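Local coordinates for protein signal recognition particle receptor FtsY (Sulfolobus acidocaldarius, PDB 5L3S) that serves as the receptor, or docking protein, for the signal recognition particle, built from an SRP54-type helical bundle and a P-loop nucleotide-binding domain, at residues L221-R234 with K255-K267. Sequence-based numbering, arbitrary orientation.
Sequences LDSLAGSDALEQAR and KGGIALSLAYELK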
# COMPACT_ATOMS: atom_id res chain seq x y z
N LEU B 221 2.76 3.61 7.60
CA LEU B 221 3.17 3.10 6.29
C LEU B 221 2.58 1.71 6.05
O LEU B 221 2.48 0.90 6.97
CB LEU B 221 4.72 3.06 6.17
CG LEU B 221 5.46 4.41 6.27
CD1 LEU B 221 6.98 4.24 6.37
CD2 LEU B 221 5.11 5.33 5.08
N ASP B 222 2.19 1.45 4.81
CA ASP B 222 1.65 0.17 4.37
C ASP B 222 2.81 -0.77 4.02
O ASP B 222 3.61 -0.45 3.14
CB ASP B 222 0.79 0.41 3.11
CG ASP B 222 -0.05 -0.80 2.71
OD1 ASP B 222 0.37 -1.95 2.94
OD2 ASP B 222 -1.16 -0.57 2.16
N SER B 223 2.90 -1.92 4.67
CA SER B 223 4.02 -2.84 4.39
C SER B 223 3.96 -3.49 3.01
O SER B 223 4.96 -4.07 2.57
CB SER B 223 4.15 -3.91 5.47
OG SER B 223 3.07 -4.83 5.40
N LEU B 224 2.81 -3.43 2.34
CA LEU B 224 2.72 -3.93 0.96
C LEU B 224 3.32 -2.96 -0.05
O LEU B 224 3.59 -3.34 -1.19
CB LEU B 224 1.28 -4.24 0.56
CG LEU B 224 0.75 -5.60 1.00
CD1 LEU B 224 -0.76 -5.64 0.78
CD2 LEU B 224 1.46 -6.72 0.24
N ALA B 225 3.53 -1.72 0.36
CA ALA B 225 4.08 -0.72 -0.54
C ALA B 225 5.55 -0.97 -0.84
O ALA B 225 6.32 -1.38 0.03
CB ALA B 225 3.87 0.68 0.03
N GLY B 226 5.95 -0.73 -2.09
CA GLY B 226 7.33 -0.90 -2.50
C GLY B 226 8.15 0.34 -2.18
O GLY B 226 7.99 0.93 -1.11
N SER B 227 8.98 0.75 -3.13
CA SER B 227 9.90 1.87 -2.94
C SER B 227 9.23 3.20 -2.56
O SER B 227 9.89 4.08 -1.99
CB SER B 227 10.76 2.07 -4.20
OG SER B 227 9.95 2.42 -5.32
N ASP B 228 7.95 3.36 -2.86
CA ASP B 228 7.28 4.62 -2.52
C ASP B 228 7.13 4.83 -1.03
O ASP B 228 6.97 5.97 -0.58
CB ASP B 228 5.92 4.77 -3.20
CG ASP B 228 5.47 6.22 -3.27
OD1 ASP B 228 6.19 7.03 -3.90
OD2 ASP B 228 4.41 6.57 -2.69
N ALA B 229 7.14 3.75 -0.25
CA ALA B 229 7.02 3.89 1.20
C ALA B 229 8.18 4.70 1.79
O ALA B 229 7.99 5.55 2.68
CB ALA B 229 6.90 2.51 1.85
N LEU B 230 9.39 4.46 1.29
CA LEU B 230 10.55 5.23 1.71
C LEU B 230 10.40 6.68 1.26
O LEU B 230 10.77 7.61 1.98
CB LEU B 230 11.86 4.62 1.19
CG LEU B 230 13.14 5.35 1.60
CD1 LEU B 230 13.28 5.41 3.13
CD2 LEU B 230 14.41 4.74 0.96
N GLU B 231 9.88 6.88 0.05
CA GLU B 231 9.64 8.24 -0.44
C GLU B 231 8.61 8.99 0.42
O GLU B 231 8.80 10.16 0.74
CB GLU B 231 9.21 8.23 -1.91
CG GLU B 231 9.08 9.62 -2.51
CD GLU B 231 10.42 10.24 -2.86
OE1 GLU B 231 11.47 9.56 -2.69
OE2 GLU B 231 10.43 11.40 -3.33
N GLN B 232 7.54 8.31 0.80
CA GLN B 232 6.57 8.86 1.75
C GLN B 232 7.24 9.26 3.08
O GLN B 232 7.04 10.36 3.60
CB GLN B 232 5.45 7.85 2.05
CG GLN B 232 4.53 7.53 0.87
CD GLN B 232 3.66 6.32 1.14
OE1 GLN B 232 3.31 6.03 2.30
NE2 GLN B 232 3.31 5.60 0.09
N ALA B 233 8.03 8.35 3.62
CA ALA B 233 8.73 8.61 4.87
C ALA B 233 9.69 9.80 4.79
O ALA B 233 9.77 10.58 5.73
CB ALA B 233 9.47 7.36 5.31
N ARG B 234 10.43 9.92 3.68
CA ARG B 234 11.39 11.02 3.50
C ARG B 234 10.70 12.38 3.42
O ARG B 234 11.10 13.34 4.09
CB ARG B 234 12.20 10.85 2.21
CG ARG B 234 13.29 9.82 2.24
CD ARG B 234 14.06 9.89 0.93
NE ARG B 234 15.05 8.82 0.80
CZ ARG B 234 16.25 8.85 1.36
NH1 ARG B 234 16.63 9.87 2.11
NH2 ARG B 234 17.08 7.83 1.15
N LYS B 255 7.15 -8.80 3.71
CA LYS B 255 8.36 -8.88 4.52
C LYS B 255 8.61 -7.63 5.36
O LYS B 255 9.14 -7.72 6.46
CB LYS B 255 9.59 -9.18 3.65
CG LYS B 255 9.51 -10.51 2.95
CD LYS B 255 9.60 -11.65 3.94
CE LYS B 255 9.45 -12.99 3.24
NZ LYS B 255 10.22 -13.02 1.97
N GLY B 256 8.23 -6.47 4.83
CA GLY B 256 8.39 -5.21 5.54
C GLY B 256 9.80 -4.62 5.50
O GLY B 256 10.23 -3.99 6.47
N GLY B 257 10.48 -4.76 4.36
CA GLY B 257 11.87 -4.30 4.23
C GLY B 257 12.00 -2.80 4.43
O GLY B 257 13.09 -2.31 4.69
N ILE B 258 10.89 -2.07 4.29
CA ILE B 258 10.83 -0.64 4.64
C ILE B 258 11.41 -0.35 6.03
O ILE B 258 12.03 0.68 6.25
CB ILE B 258 9.38 -0.04 4.53
CG1 ILE B 258 9.38 1.47 4.82
CG2 ILE B 258 8.41 -0.72 5.49
CD1 ILE B 258 10.16 2.29 3.79
N ALA B 259 11.21 -1.27 6.97
CA ALA B 259 11.77 -1.14 8.32
C ALA B 259 13.29 -0.90 8.31
O ALA B 259 13.81 -0.05 9.03
CB ALA B 259 11.45 -2.38 9.16
N LEU B 260 14.00 -1.66 7.47
CA LEU B 260 15.44 -1.51 7.34
C LEU B 260 15.80 -0.19 6.68
O LEU B 260 16.72 0.51 7.13
CB LEU B 260 16.02 -2.68 6.53
CG LEU B 260 17.52 -2.70 6.24
CD1 LEU B 260 18.33 -2.43 7.52
CD2 LEU B 260 17.92 -4.04 5.61
N SER B 261 15.09 0.16 5.61
CA SER B 261 15.34 1.41 4.90
C SER B 261 15.14 2.65 5.78
O SER B 261 15.92 3.59 5.72
CB SER B 261 14.46 1.50 3.64
OG SER B 261 14.90 0.56 2.68
N LEU B 262 14.09 2.62 6.60
CA LEU B 262 13.80 3.69 7.54
C LEU B 262 14.93 3.91 8.54
O LEU B 262 15.35 5.05 8.78
CB LEU B 262 12.53 3.35 8.31
CG LEU B 262 11.21 3.54 7.58
CD1 LEU B 262 10.10 2.97 8.43
CD2 LEU B 262 11.02 5.02 7.36
N ALA B 263 15.41 2.83 9.13
CA ALA B 263 16.51 2.91 10.08
C ALA B 263 17.78 3.35 9.37
O ALA B 263 18.49 4.24 9.85
CB ALA B 263 16.71 1.57 10.76
N TYR B 264 18.07 2.73 8.23
CA TYR B 264 19.33 2.97 7.54
C TYR B 264 19.41 4.39 6.96
O TYR B 264 20.41 5.08 7.13
CB TYR B 264 19.57 1.92 6.44
CG TYR B 264 20.93 1.96 5.81
CD1 TYR B 264 21.18 2.74 4.69
CD2 TYR B 264 21.98 1.21 6.33
CE1 TYR B 264 22.44 2.78 4.12
CE2 TYR B 264 23.23 1.23 5.76
CZ TYR B 264 23.46 2.02 4.66
OH TYR B 264 24.72 2.04 4.10
N GLU B 265 18.35 4.83 6.29
CA GLU B 265 18.31 6.15 5.66
C GLU B 265 17.90 7.31 6.57
O GLU B 265 18.48 8.40 6.48
CB GLU B 265 17.35 6.15 4.47
CG GLU B 265 17.88 5.42 3.28
CD GLU B 265 19.08 6.11 2.70
OE1 GLU B 265 19.04 7.35 2.57
OE2 GLU B 265 20.07 5.41 2.39
N LEU B 266 16.88 7.10 7.39
CA LEU B 266 16.23 8.21 8.09
C LEU B 266 16.41 8.17 9.61
O LEU B 266 15.97 9.09 10.30
CB LEU B 266 14.73 8.22 7.78
CG LEU B 266 14.39 8.31 6.29
CD1 LEU B 266 12.89 8.28 6.07
CD2 LEU B 266 15.01 9.56 5.70
N LYS B 267 17.07 7.13 10.10
CA LYS B 267 17.19 6.89 11.54
C LYS B 267 15.84 6.93 12.24
O LYS B 267 15.73 7.47 13.34
CB LYS B 267 18.16 7.89 12.20
CG LYS B 267 19.61 7.70 11.76
CD LYS B 267 19.97 6.23 11.82
CE LYS B 267 21.12 5.87 10.90
NZ LYS B 267 21.22 4.40 10.72
O HOH W 1 7.18 -5.22 2.50
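A single water links Ser223 to Gly256, accepting from Gly256 N at 2.8 Å and donating to Ser223 O, so that the turn after strand 216-222 and the loop leading into helix 258-266 are joined through solvent. Ser223 OG turns to another partner, Thr248 O, tying the same loop to the end of the neighbouring strand. Next to the water the contact turns apolar. Ile258 carries CG1 trans to its backbone N (chi1 -176°), which lays CD1 against the backbone near the N-terminal end of helix 228-239, 3.4 Å from Leu230 N and beside Ala229 CB. Leu221 crosses Ile258 at about a right angle and meets Leu262 tip to tip, CD1 to CD1 at 3.9 Å. The arrangement illustrates how successive beta-alpha units of a P-loop NTPase pack on one another: strands 216-222 and 244-248 lie side by side, and the axes of 228-234 and 258-266 approach to 9.9 Å, their directions 38° apart. Ile258 and Leu262 also rest on strand 244-248, where Leu221 from the adjacent strand meets Val245 and Leu247. Between the helices Leu230 is a knob in a hole formed by Ile258, Ser261, Glu265 and Leu266, its CD1 lying 4.1 Å from Leu266 CD1. One turn on, Ala233 CB is pressed tightly against Leu262 CD2 at 3.5 Å and also touches Leu266 CD1. At the far end the extended Arg234 passes Leu266 CD2 with its CG and forms a salt bridge from NH2 to Glu265 OE1, modelled at a doubtfully short separation; guanidinium and carboxylate planes are 56° apart.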